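Alpha/beta hydrolase (PDB 2QJW) is probably a hydrolase of the alpha/beta superfamily, its natural substrate not known, probably acting through a serine nucleophile and catalytic triad as in relatives. Local coordinates at residues 102-107 with 128-133. Sequence-based numbering, arbitrary orientation. Where two conformers were deposited one is given.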
loop_
_atom_site.group_PDB
_atom_site.type_symbol
_atom_site.label_atom_id
_atom_site.label_comp_id
_atom_site.label_asym_id
_atom_site.label_seq_id
_atom_site.Cartn_x
_atom_site.Cartn_y
_atom_site.Cartn_z
ATOM N N LEU A 102 -5.777 -10.195 -1.217
ATOM C CA LEU A 102 -6.618 -10.085 -2.414
ATOM C C LEU A 102 -6.033 -9.155 -3.420
ATOM O O LEU A 102 -5.860 -7.986 -3.172
ATOM C CB LEU A 102 -7.966 -9.548 -2.017
ATOM C CG LEU A 102 -8.728 -10.188 -0.857
ATOM C CD1 LEU A 102 -10.098 -9.523 -0.533
ATOM C CD2 LEU A 102 -8.955 -11.674 -1.158
HETATM N N MSE A 103 -5.715 -9.673 -4.602
HETATM C CA MSE A 103 -5.304 -8.857 -5.766
HETATM C C MSE A 103 -6.556 -8.613 -6.628
HETATM O O MSE A 103 -7.294 -9.546 -6.919
HETATM C CB MSE A 103 -4.211 -9.485 -6.571
HETATM C CG MSE A 103 -2.936 -9.767 -5.747
HETATM SE SE MSE A 103 -1.525 -10.594 -6.689
HETATM C CE MSE A 103 -2.340 -12.279 -6.791
ATOM N N VAL A 104 -6.766 -7.347 -6.996
ATOM C CA VAL A 104 -7.883 -6.892 -7.894
ATOM C C VAL A 104 -9.180 -7.677 -7.622
ATOM O O VAL A 104 -9.720 -8.325 -8.506
ATOM C CB VAL A 104 -7.463 -6.852 -9.408
ATOM C CG1 VAL A 104 -6.470 -5.698 -9.610
ATOM C CG2 VAL A 104 -6.876 -8.135 -9.882
ATOM N N PRO A 105 -9.702 -7.604 -6.385
ATOM C CA PRO A 105 -10.934 -8.325 -6.052
ATOM C C PRO A 105 -12.180 -7.691 -6.667
ATOM O O PRO A 105 -12.352 -6.506 -6.523
ATOM C CB PRO A 105 -10.975 -8.216 -4.512
ATOM C CG PRO A 105 -10.348 -6.976 -4.198
ATOM C CD PRO A 105 -9.222 -6.830 -5.221
ATOM N N PRO A 106 -13.021 -8.487 -7.316
ATOM C CA PRO A 106 -14.287 -7.893 -7.760
ATOM C C PRO A 106 -15.238 -7.767 -6.579
ATOM O O PRO A 106 -15.327 -8.663 -5.734
ATOM C CB PRO A 106 -14.822 -8.906 -8.746
ATOM C CG PRO A 106 -14.264 -10.167 -8.336
ATOM C CD PRO A 106 -12.903 -9.906 -7.659
ATOM N N THR A 107 -15.977 -6.676 -6.500
ATOM C CA THR A 107 -16.909 -6.462 -5.420
ATOM C C THR A 107 -18.305 -6.989 -5.806
ATOM O O THR A 107 -19.078 -7.240 -4.922
ATOM C CB THR A 107 -16.985 -5.005 -4.985
ATOM O OG1 THR A 107 -17.509 -4.222 -6.085
ATOM C CG2 THR A 107 -15.590 -4.484 -4.593
ATOM N N TRP A 128 -5.260 1.357 -9.932
ATOM C CA TRP A 128 -5.957 2.594 -10.141
ATOM C C TRP A 128 -6.769 2.550 -11.444
ATOM O O TRP A 128 -7.866 3.166 -11.451
ATOM C CB TRP A 128 -4.962 3.754 -10.274
ATOM C CG TRP A 128 -4.461 4.345 -9.016
ATOM C CD1 TRP A 128 -3.175 4.468 -8.648
ATOM C CD2 TRP A 128 -5.233 4.940 -7.970
ATOM N NE1 TRP A 128 -3.080 5.076 -7.423
ATOM C CE2 TRP A 128 -4.327 5.408 -6.996
ATOM C CE3 TRP A 128 -6.611 5.178 -7.776
ATOM C CZ2 TRP A 128 -4.732 6.037 -5.879
ATOM C CZ3 TRP A 128 -7.001 5.842 -6.631
ATOM C CH2 TRP A 128 -6.067 6.256 -5.703
ATOM N N HIS A 129 -6.227 1.951 -12.490
ATOM C CA HIS A 129 -6.823 1.981 -13.833
ATOM C C HIS A 129 -7.517 0.705 -14.211
ATOM O O HIS A 129 -7.689 0.438 -15.401
ATOM C CB HIS A 129 -5.771 2.299 -14.856
ATOM C CG HIS A 129 -4.959 3.471 -14.485
ATOM N ND1 HIS A 129 -5.514 4.721 -14.365
ATOM C CD2 HIS A 129 -3.643 3.596 -14.179
ATOM C CE1 HIS A 129 -4.569 5.576 -14.003
ATOM N NE2 HIS A 129 -3.424 4.921 -13.913
ATOM N N ASP A 130 -7.990 -0.053 -13.234
ATOM C CA ASP A 130 -8.678 -1.271 -13.516
ATOM C C ASP A 130 -9.921 -0.908 -14.356
ATOM O O ASP A 130 -10.736 -0.085 -13.939
ATOM C CB ASP A 130 -9.100 -1.943 -12.221
ATOM C CG ASP A 130 -9.513 -3.352 -12.392
ATOM O OD1 ASP A 130 -10.305 -3.677 -13.307
ATOM O OD2 ASP A 130 -9.009 -4.212 -11.626
ATOM N N GLU A 131 -10.011 -1.486 -15.550
ATOM C CA GLU A 131 -11.155 -1.249 -16.449
ATOM C C GLU A 131 -12.397 -2.050 -16.071
ATOM O O GLU A 131 -13.532 -1.671 -16.475
ATOM C CB GLU A 131 -10.755 -1.545 -17.915
ATOM C CG GLU A 131 -10.471 -3.037 -18.200
ATOM C CD GLU A 131 -10.015 -3.396 -19.596
ATOM O OE1 GLU A 131 -9.409 -2.569 -20.257
ATOM O OE2 GLU A 131 -10.252 -4.558 -20.003
ATOM N N LEU A 132 -12.219 -3.151 -15.333
ATOM C CA LEU A 132 -13.312 -4.076 -14.976
ATOM C C LEU A 132 -13.930 -3.886 -13.588
ATOM O O LEU A 132 -15.132 -4.109 -13.380
ATOM C CB LEU A 132 -12.802 -5.518 -15.069
ATOM C CG LEU A 132 -12.366 -5.991 -16.447
ATOM C CD1 LEU A 132 -11.782 -7.441 -16.369
ATOM C CD2 LEU A 132 -13.492 -5.940 -17.506
ATOM N N ILE A 133 -13.088 -3.498 -12.634
ATOM C CA ILE A 133 -13.483 -3.313 -11.270
ATOM C C ILE A 133 -13.049 -1.904 -10.932
ATOM O O ILE A 133 -11.914 -1.687 -10.586
ATOM C CB ILE A 133 -12.757 -4.334 -10.335
ATOM C CG1 ILE A 133 -12.921 -5.757 -10.861
ATOM C CG2 ILE A 133 -13.275 -4.140 -8.887
ATOM C CD1 ILE A 133 -11.863 -6.761 -10.319
#
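Ile133 supplies most of the apolar contact, laying its two branches along the backbone of residues 104-106, just past the end of strand 99-103. With CG1 anti to the carbonyl carbon (chi1 -51°), the longer branch carries CD1 to 3.2 Å from Val104 O, a tight approach, and to 4.0 Å from Pro106 CB. The other branch places CG2 3.5 Å from Pro105 O, a buried carbonyl oxygen with no hydrogen-bonding partner in the model. Val138 of helix 135-145 and His156 also touch the Ile133 side chain.

Beside this patch, Val104 and Asp130 meet with their side chains at a slant, CG1 of the valine 3.6 Å from Asp130 OD2. Val104 also touches His156, whose ND1 is hydrogen-bonded to that same carboxylate oxygen.

The hydrogen bonds made by Asp130 OD1 stay within segment 128-133. This oxygen accepts from Leu132 N (2.8 Å), nearly along the C-O axis, in an Asx turn, and from Ile133 N (2.9 Å), which comes from above the carboxylate plane. Two backbone N-H groups thus grip one oxygen and limit rotation of the carboxylate, leaving OD2 to bond His156.

The position of Asp130 after strand 122-127, and its bond to His156, are consistent with the acid of a Ser82-His156-Asp130 triad. Its loop bonds and the van der Waals contact of Val104 CG1 with OD2 would then orient the carboxylate toward the histidine.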